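Local structure of aldehyde dehydrogenase (Staphylococcus aureus, 6K10) at residues 126-140 against 421-433. The protein oxidises the carotenoid aldehyde 4,4'-diaponeurosporen-4-al to 4,4'-diaponeurosporenoic acid with NAD+, a step in making the pigment staphyloxanthin. The protein carries 1 engineered substitution. Numbering follows the deposited sequence.
Sequences QLVFEPLIGAIAAGN and RYHGKYSFDTFTH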
ATOM      1  N   GLN A 126      -7.382 -20.612  -7.268  1.00 20.75           N
ATOM      2  CA  GLN A 126      -6.135 -19.965  -6.863  1.00 21.22           C
ATOM      3  C   GLN A 126      -6.360 -18.529  -6.407  1.00 22.92           C
ATOM      4  O   GLN A 126      -5.749 -18.078  -5.430  1.00 21.41           O
ATOM      5  CB  GLN A 126      -5.121 -20.013  -8.010  1.00 24.71           C
ATOM      6  CG  GLN A 126      -4.080 -18.900  -7.997  1.00 31.76           C
ATOM      7  CD  GLN A 126      -2.997 -19.098  -6.955  1.00 35.57           C
ATOM      8  OE1 GLN A 126      -2.972 -20.104  -6.245  1.00 39.97           O
ATOM      9  NE2 GLN A 126      -2.090 -18.133  -6.861  1.00 31.02           N
ATOM     10  N   LEU A 127      -7.240 -17.798  -7.089  1.00 20.46           N
ATOM     11  CA  LEU A 127      -7.464 -16.407  -6.721  1.00 20.37           C
ATOM     12  C   LEU A 127      -8.329 -16.250  -5.479  1.00 22.74           C
ATOM     13  O   LEU A 127      -8.476 -15.127  -4.990  1.00 22.66           O
ATOM     14  CB  LEU A 127      -8.062 -15.647  -7.904  1.00 19.42           C
ATOM     15  CG  LEU A 127      -7.121 -15.617  -9.115  1.00 19.25           C
ATOM     16  CD1 LEU A 127      -7.838 -15.140 -10.368  1.00 20.57           C
ATOM     17  CD2 LEU A 127      -5.911 -14.743  -8.822  1.00 18.96           C
ATOM     18  N   VAL A 128      -8.904 -17.332  -4.968  1.00 21.41           N
ATOM     19  CA  VAL A 128      -9.454 -17.328  -3.617  1.00 21.03           C
ATOM     20  C   VAL A 128      -8.379 -17.635  -2.581  1.00 21.18           C
ATOM     21  O   VAL A 128      -8.244 -16.925  -1.579  1.00 21.63           O
ATOM     22  CB  VAL A 128     -10.633 -18.324  -3.510  1.00 20.77           C
ATOM     23  CG1 VAL A 128     -10.910 -18.667  -2.048  1.00 24.29           C
ATOM     24  CG2 VAL A 128     -11.891 -17.759  -4.148  1.00 20.72           C
ATOM     25  N   PHE A 129      -7.571 -18.670  -2.825  1.00 19.71           N
ATOM     26  CA  PHE A 129      -6.791 -19.239  -1.732  1.00 21.54           C
ATOM     27  C   PHE A 129      -5.402 -18.633  -1.570  1.00 20.15           C
ATOM     28  O   PHE A 129      -4.889 -18.604  -0.445  1.00 21.59           O
ATOM     29  CB  PHE A 129      -6.713 -20.759  -1.890  1.00 22.14           C
ATOM     30  CG  PHE A 129      -8.004 -21.458  -1.539  1.00 23.05           C
ATOM     31  CD1 PHE A 129      -8.281 -21.763  -0.221  1.00 25.58           C
ATOM     32  CD2 PHE A 129      -8.941 -21.780  -2.503  1.00 22.38           C
ATOM     33  CE1 PHE A 129      -9.459 -22.383   0.134  1.00 28.45           C
ATOM     34  CE2 PHE A 129     -10.127 -22.402  -2.151  1.00 27.04           C
ATOM     35  CZ  PHE A 129     -10.385 -22.707  -0.831  1.00 27.66           C
ATOM     36  N   GLU A 130      -4.777 -18.124  -2.641  1.00 22.55           N
ATOM     37  CA  GLU A 130      -3.517 -17.416  -2.433  1.00 19.42           C
ATOM     38  C   GLU A 130      -3.706 -16.147  -1.595  1.00 21.50           C
ATOM     39  O   GLU A 130      -2.925 -15.936  -0.655  1.00 24.23           O
ATOM     40  CB  GLU A 130      -2.823 -17.134  -3.769  1.00 23.44           C
ATOM     41  CG  GLU A 130      -1.528 -16.351  -3.606  1.00 25.51           C
ATOM     42  CD  GLU A 130      -0.583 -16.983  -2.588  1.00 30.48           C
ATOM     43  OE1 GLU A 130       0.046 -16.232  -1.808  1.00 30.08           O
ATOM     44  OE2 GLU A 130      -0.462 -18.226  -2.562  1.00 30.61           O
ATOM     45  N   PRO A 131      -4.706 -15.292  -1.856  1.00 20.87           N
ATOM     46  CA  PRO A 131      -4.972 -14.227  -0.869  1.00 22.64           C
ATOM     47  C   PRO A 131      -5.315 -14.764   0.507  1.00 22.59           C
ATOM     48  O   PRO A 131      -4.838 -14.220   1.514  1.00 21.19           O
ATOM     49  CB  PRO A 131      -6.145 -13.446  -1.484  1.00 22.36           C
ATOM     50  CG  PRO A 131      -6.175 -13.819  -2.900  1.00 25.90           C
ATOM     51  CD  PRO A 131      -5.616 -15.199  -3.011  1.00 24.01           C
ATOM     52  N   LEU A 132      -6.116 -15.831   0.578  1.00 20.60           N
ATOM     53  CA  LEU A 132      -6.541 -16.359   1.872  1.00 20.43           C
ATOM     54  C   LEU A 132      -5.351 -16.797   2.718  1.00 20.80           C
ATOM     55  O   LEU A 132      -5.321 -16.556   3.932  1.00 21.13           O
ATOM     56  CB  LEU A 132      -7.499 -17.531   1.673  1.00 20.97           C
ATOM     57  CG  LEU A 132      -8.088 -18.097   2.968  1.00 23.46           C
ATOM     58  CD1 LEU A 132      -9.010 -17.077   3.624  1.00 25.94           C
ATOM     59  CD2 LEU A 132      -8.812 -19.413   2.727  1.00 22.31           C
ATOM     60  N   ILE A 133      -4.369 -17.454   2.095  1.00 17.84           N
ATOM     61  CA  ILE A 133      -3.163 -17.855   2.817  1.00 21.04           C
ATOM     62  C   ILE A 133      -2.537 -16.649   3.501  1.00 20.36           C
ATOM     63  O   ILE A 133      -2.184 -16.694   4.684  1.00 22.12           O
ATOM     64  CB  ILE A 133      -2.164 -18.535   1.864  1.00 23.62           C
ATOM     65  CG1 ILE A 133      -2.735 -19.844   1.323  1.00 24.01           C
ATOM     66  CG2 ILE A 133      -0.856 -18.794   2.579  1.00 22.98           C
ATOM     67  CD1 ILE A 133      -2.024 -20.334   0.081  1.00 23.14           C
ATOM     68  N   GLY A 134      -2.399 -15.546   2.762  1.00 20.80           N
ATOM     69  CA  GLY A 134      -1.857 -14.337   3.357  1.00 21.95           C
ATOM     70  C   GLY A 134      -2.714 -13.823   4.497  1.00 21.94           C
ATOM     71  O   GLY A 134      -2.205 -13.455   5.558  1.00 20.89           O
ATOM     72  N   ALA A 135      -4.034 -13.799   4.293  1.00 21.54           N
ATOM     73  CA  ALA A 135      -4.938 -13.331   5.340  1.00 21.77           C
ATOM     74  C   ALA A 135      -4.845 -14.212   6.579  1.00 21.21           C
ATOM     75  O   ALA A 135      -4.799 -13.710   7.708  1.00 26.45           O
ATOM     76  CB  ALA A 135      -6.373 -13.290   4.813  1.00 22.63           C
ATOM     77  N   ILE A 136      -4.819 -15.533   6.386  1.00 19.91           N
ATOM     78  CA  ILE A 136      -4.690 -16.454   7.514  1.00 22.04           C
ATOM     79  C   ILE A 136      -3.369 -16.226   8.233  1.00 23.95           C
ATOM     80  O   ILE A 136      -3.328 -16.035   9.455  1.00 24.94           O
ATOM     81  CB  ILE A 136      -4.813 -17.913   7.040  1.00 20.15           C
ATOM     82  CG1 ILE A 136      -6.252 -18.240   6.642  1.00 22.03           C
ATOM     83  CG2 ILE A 136      -4.328 -18.865   8.127  1.00 19.28           C
ATOM     84  CD1 ILE A 136      -6.402 -19.608   6.005  1.00 23.69           C
ATOM     85  N   ALA A 137      -2.265 -16.249   7.480  1.00 20.86           N
ATOM     86  CA  ALA A 137      -0.941 -16.139   8.082  1.00 21.35           C
ATOM     87  C   ALA A 137      -0.751 -14.808   8.795  1.00 23.37           C
ATOM     88  O   ALA A 137      -0.017 -14.736   9.787  1.00 25.24           O
ATOM     89  CB  ALA A 137       0.138 -16.326   7.015  1.00 22.62           C
ATOM     90  N   ALA A 138      -1.399 -13.751   8.313  1.00 23.57           N
ATOM     91  CA  ALA A 138      -1.293 -12.448   8.954  1.00 23.72           C
ATOM     92  C   ALA A 138      -2.184 -12.314  10.182  1.00 23.66           C
ATOM     93  O   ALA A 138      -2.071 -11.314  10.899  1.00 22.21           O
ATOM     94  CB  ALA A 138      -1.621 -11.341   7.950  1.00 22.70           C
ATOM     95  N   GLY A 139      -3.064 -13.281  10.438  1.00 22.70           N
ATOM     96  CA  GLY A 139      -3.853 -13.280  11.652  1.00 22.86           C
ATOM     97  C   GLY A 139      -5.234 -12.679  11.541  1.00 23.62           C
ATOM     98  O   GLY A 139      -5.774 -12.208  12.548  1.00 22.46           O
ATOM     99  N   ASN A 140      -5.828 -12.686  10.355  1.00 21.36           N
ATOM    100  CA  ASN A 140      -7.131 -12.079  10.134  1.00 24.21           C
ATOM    101  C   ASN A 140      -8.229 -13.138  10.152  1.00 27.47           C
ATOM    102  O   ASN A 140      -7.975 -14.342  10.078  1.00 28.81           O
ATOM    103  CB  ASN A 140      -7.148 -11.332   8.798  1.00 21.02           C
ATOM    104  CG  ASN A 140      -6.092 -10.249   8.721  1.00 21.48           C
ATOM    105  OD1 ASN A 140      -6.331  -9.103   9.099  1.00 20.97           O
ATOM    106  ND2 ASN A 140      -4.909 -10.609   8.234  1.00 21.36           N
ATOM    107  N   ARG A 421      -0.063  -5.681  -4.183  1.00 20.76           N
ATOM    108  CA  ARG A 421       0.657  -6.841  -4.697  1.00 24.40           C
ATOM    109  C   ARG A 421       0.558  -7.990  -3.705  1.00 23.67           C
ATOM    110  O   ARG A 421       0.237  -7.790  -2.536  1.00 23.27           O
ATOM    111  CB  ARG A 421       2.120  -6.491  -4.971  1.00 24.91           C
ATOM    112  CG  ARG A 421       2.953  -6.364  -3.703  1.00 24.02           C
ATOM    113  CD  ARG A 421       3.426  -4.943  -3.471  1.00 29.36           C
ATOM    114  NE  ARG A 421       4.312  -4.845  -2.313  1.00 29.53           N
ATOM    115  CZ  ARG A 421       5.586  -4.478  -2.389  1.00 31.71           C
ATOM    116  NH1 ARG A 421       6.330  -4.414  -1.293  1.00 30.73           N
ATOM    117  NH2 ARG A 421       6.118  -4.182  -3.568  1.00 33.71           N
ATOM    118  N   TYR A 422       0.838  -9.199  -4.188  1.00 23.09           N
ATOM    119  CA  TYR A 422       0.832 -10.381  -3.323  1.00 22.33           C
ATOM    120  C   TYR A 422       1.691 -11.470  -3.960  1.00 23.18           C
ATOM    121  O   TYR A 422       2.498 -11.194  -4.853  1.00 21.43           O
ATOM    122  CB  TYR A 422      -0.601 -10.847  -3.019  1.00 20.03           C
ATOM    123  CG  TYR A 422      -1.376 -11.476  -4.163  1.00 21.78           C
ATOM    124  CD1 TYR A 422      -1.654 -10.767  -5.325  1.00 20.46           C
ATOM    125  CD2 TYR A 422      -1.868 -12.775  -4.063  1.00 20.79           C
ATOM    126  CE1 TYR A 422      -2.380 -11.337  -6.363  1.00 21.77           C
ATOM    127  CE2 TYR A 422      -2.593 -13.355  -5.094  1.00 24.14           C
ATOM    128  CZ  TYR A 422      -2.846 -12.633  -6.241  1.00 24.87           C
ATOM    129  OH  TYR A 422      -3.567 -13.206  -7.266  1.00 23.84           O
ATOM    130  N   HIS A 423       1.483 -12.709  -3.499  1.00 21.38           N
ATOM    131  CA  HIS A 423       2.342 -13.883  -3.669  1.00 21.00           C
ATOM    132  C   HIS A 423       3.417 -13.963  -2.596  1.00 22.88           C
ATOM    133  O   HIS A 423       4.058 -12.959  -2.263  1.00 23.15           O
ATOM    134  CB  HIS A 423       3.012 -13.958  -5.048  1.00 22.12           C
ATOM    135  CG  HIS A 423       2.074 -14.303  -6.155  1.00 21.79           C
ATOM    136  ND1 HIS A 423       2.501 -14.521  -7.447  1.00 20.55           N
ATOM    137  CD2 HIS A 423       0.730 -14.464  -6.167  1.00 22.39           C
ATOM    138  CE1 HIS A 423       1.463 -14.816  -8.206  1.00 20.31           C
ATOM    139  NE2 HIS A 423       0.376 -14.786  -7.454  1.00 20.36           N
ATOM    140  N   GLY A 424       3.615 -15.166  -2.057  1.00 23.04           N
ATOM    141  CA  GLY A 424       4.660 -15.376  -1.066  1.00 22.91           C
ATOM    142  C   GLY A 424       4.465 -14.513   0.154  1.00 24.26           C
ATOM    143  O   GLY A 424       3.349 -14.383   0.674  1.00 24.67           O
ATOM    144  N   LYS A 425       5.561 -13.902   0.617  1.00 20.41           N
ATOM    145  CA  LYS A 425       5.481 -13.020   1.776  1.00 22.69           C
ATOM    146  C   LYS A 425       4.660 -11.767   1.487  1.00 20.09           C
ATOM    147  O   LYS A 425       4.100 -11.168   2.415  1.00 23.07           O
ATOM    148  CB  LYS A 425       6.889 -12.648   2.247  1.00 26.08           C
ATOM    149  CG  LYS A 425       6.913 -11.826   3.529  1.00 26.92           C
ATOM    150  CD  LYS A 425       8.315 -11.585   4.052  1.00 30.94           C
ATOM    151  CE  LYS A 425       8.267 -10.806   5.360  1.00 31.87           C
ATOM    152  NZ  LYS A 425       7.822  -9.392   5.165  1.00 28.29           N
ATOM    153  N   TYR A 426       4.564 -11.359   0.216  1.00 21.05           N
ATOM    154  CA  TYR A 426       3.765 -10.182  -0.109  1.00 20.04           C
ATOM    155  C   TYR A 426       2.285 -10.411   0.170  1.00 22.10           C
ATOM    156  O   TYR A 426       1.561  -9.456   0.484  1.00 23.44           O
ATOM    157  CB  TYR A 426       3.987  -9.778  -1.570  1.00 18.82           C
ATOM    158  CG  TYR A 426       5.425  -9.425  -1.873  1.00 19.52           C
ATOM    159  CD1 TYR A 426       5.925  -8.164  -1.583  1.00 21.14           C
ATOM    160  CD2 TYR A 426       6.284 -10.359  -2.437  1.00 23.62           C
ATOM    161  CE1 TYR A 426       7.242  -7.836  -1.851  1.00 25.32           C
ATOM    162  CE2 TYR A 426       7.600 -10.044  -2.707  1.00 24.50           C
ATOM    163  CZ  TYR A 426       8.075  -8.783  -2.415  1.00 25.81           C
ATOM    164  OH  TYR A 426       9.387  -8.469  -2.686  1.00 26.77           O
ATOM    165  N   SER A 427       1.820 -11.660   0.060  1.00 20.78           N
ATOM    166  CA  SER A 427       0.460 -11.972   0.483  1.00 21.54           C
ATOM    167  C   SER A 427       0.285 -11.713   1.972  1.00 21.93           C
ATOM    168  O   SER A 427      -0.722 -11.135   2.399  1.00 22.89           O
ATOM    169  CB  SER A 427       0.133 -13.429   0.153  1.00 25.70           C
ATOM    170  OG  SER A 427       0.079 -13.634  -1.253  1.00 24.13           O
ATOM    171  N   PHE A 428       1.271 -12.121   2.774  1.00 19.88           N
ATOM    172  CA  PHE A 428       1.255 -11.828   4.204  1.00 22.20           C
ATOM    173  C   PHE A 428       1.328 -10.325   4.454  1.00 24.28           C
ATOM    174  O   PHE A 428       0.538  -9.772   5.232  1.00 22.50           O
ATOM    175  CB  PHE A 428       2.416 -12.559   4.888  1.00 20.84           C
ATOM    176  CG  PHE A 428       2.707 -12.086   6.287  1.00 23.03           C
ATOM    177  CD1 PHE A 428       2.101 -12.690   7.375  1.00 22.77           C
ATOM    178  CD2 PHE A 428       3.629 -11.076   6.520  1.00 22.95           C
ATOM    179  CE1 PHE A 428       2.379 -12.274   8.658  1.00 22.65           C
ATOM    180  CE2 PHE A 428       3.908 -10.658   7.804  1.00 23.54           C
ATOM    181  CZ  PHE A 428       3.286 -11.260   8.873  1.00 22.22           C
ATOM    182  N   ASP A 429       2.279  -9.646   3.802  1.00 24.76           N
ATOM    183  CA  ASP A 429       2.429  -8.202   3.974  1.00 23.60           C
ATOM    184  C   ASP A 429       1.132  -7.459   3.675  1.00 23.73           C
ATOM    185  O   ASP A 429       0.772  -6.507   4.381  1.00 19.97           O
ATOM    186  CB  ASP A 429       3.543  -7.676   3.064  1.00 25.95           C
ATOM    187  CG  ASP A 429       4.911  -8.221   3.427  1.00 27.50           C
ATOM    188  OD1 ASP A 429       5.079  -8.762   4.542  1.00 29.98           O
ATOM    189  OD2 ASP A 429       5.834  -8.110   2.589  1.00 27.97           O
ATOM    190  N   THR A 430       0.417  -7.881   2.626  1.00 22.80           N
ATOM    191  CA  THR A 430      -0.783  -7.166   2.198  1.00 23.12           C
ATOM    192  C   THR A 430      -1.830  -7.114   3.306  1.00 22.34           C
ATOM    193  O   THR A 430      -2.494  -6.088   3.491  1.00 22.39           O
ATOM    194  CB  THR A 430      -1.350  -7.820   0.933  1.00 24.88           C
ATOM    195  OG1 THR A 430      -0.472  -7.558  -0.166  1.00 26.65           O
ATOM    196  CG2 THR A 430      -2.737  -7.282   0.603  1.00 22.56           C
ATOM    197  N   PHE A 431      -1.975  -8.198   4.070  1.00 21.16           N
ATOM    198  CA  PHE A 431      -2.946  -8.270   5.155  1.00 19.98           C
ATOM    199  C   PHE A 431      -2.322  -7.992   6.517  1.00 20.33           C
ATOM    200  O   PHE A 431      -2.882  -8.396   7.542  1.00 21.34           O
ATOM    201  CB  PHE A 431      -3.638  -9.635   5.145  1.00 19.54           C
ATOM    202  CG  PHE A 431      -4.426  -9.898   3.890  1.00 19.51           C
ATOM    203  CD1 PHE A 431      -5.687  -9.356   3.727  1.00 20.43           C
ATOM    204  CD2 PHE A 431      -3.907 -10.688   2.879  1.00 19.31           C
ATOM    205  CE1 PHE A 431      -6.418  -9.591   2.579  1.00 20.76           C
ATOM    206  CE2 PHE A 431      -4.636 -10.929   1.728  1.00 21.61           C
ATOM    207  CZ  PHE A 431      -5.893 -10.379   1.577  1.00 21.80           C
ATOM    208  N   THR A 432      -1.186  -7.298   6.548  1.00 20.15           N
ATOM    209  CA  THR A 432      -0.468  -6.999   7.778  1.00 20.95           C
ATOM    210  C   THR A 432      -0.293  -5.494   7.910  1.00 20.89           C
ATOM    211  O   THR A 432       0.109  -4.828   6.951  1.00 20.48           O
ATOM    212  CB  THR A 432       0.903  -7.685   7.788  1.00 21.25           C
ATOM    213  OG1 THR A 432       0.728  -9.104   7.902  1.00 22.97           O
ATOM    214  CG2 THR A 432       1.764  -7.181   8.945  1.00 19.91           C
ATOM    215  N   HIS A 433      -0.606  -4.959   9.084  1.00 19.97           N
ATOM    216  CA  HIS A 433      -0.177  -3.615   9.428  1.00 21.27           C
ATOM    217  C   HIS A 433       1.135  -3.700  10.190  1.00 23.10           C
ATOM    218  O   HIS A 433       1.228  -4.408  11.198  1.00 20.65           O
ATOM    219  CB  HIS A 433      -1.206  -2.877  10.278  1.00 19.99           C
ATOM    220  CG  HIS A 433      -0.682  -1.593  10.839  1.00 18.78           C
ATOM    221  ND1 HIS A 433      -0.688  -1.307  12.186  1.00 22.43           N
ATOM    222  CD2 HIS A 433      -0.096  -0.536  10.231  1.00 20.70           C
ATOM    223  CE1 HIS A 433      -0.142  -0.119  12.383  1.00 18.27           C
ATOM    224  NE2 HIS A 433       0.225   0.370  11.212  1.00 20.91           N
TER
HETATM  225  O   HOH W   1       0.158  -9.757  10.597  1.00 23.85           O
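Phe431, which loses more surface to this contact than any other residue, lays its ring on helix 126-138 with one face on Ala135: CB of Ala135 is 4.0 Å from the Phe431 ring centroid and 8° off the ring normal, a clear CH-pi contact. Phe431 CD2 comes close to Ala135 N, and Phe431 CE2 lies 3.3 Å from Pro131 O. Just past the helix, where Gly139 closes a Schellman motif, Asn140 fastens the same residue by its main chain. Asn140 ND2 donates to Phe431 O (3.1 Å) and also to Ala135 O, both acceptors lying close to the amide plane, while OD1 accepts from Gly113 N; three bonds thus fix the amide's rotation.

At the other end, the Tyr422 ring, its CG set between backbone N and carbonyl carbon, has Pro131 CD near CE2, and Tyr422 OH lies 3.2 Å from Leu127 CD2. Glu130 extends with CG anti to its backbone N (chi1 178°), then bends at chi2. Glu130 CG meets the ring's edge, 3.5 Å from Tyr422 CE2, and Glu130 OE1 takes the Ser427 OG proton on its anti lone pair at 2.7 Å. Ser427 OG in turn accepts from His423 N, and Ser77 holds Glu130 OE2.

Between these anchors Gly134 CA comes 4.1 Å from Phe428 CA; the helix axes approach to 7.3 Å at -60°. The contact packs helix 126-138 of the Rossmann-like NAD-binding domain of the aldehyde dehydrogenase fold against segment 421-433, which leads into strand 432-439, antiparallel to strand 104-118, with Tyr422 beside Glu217, a predicted active-site residue.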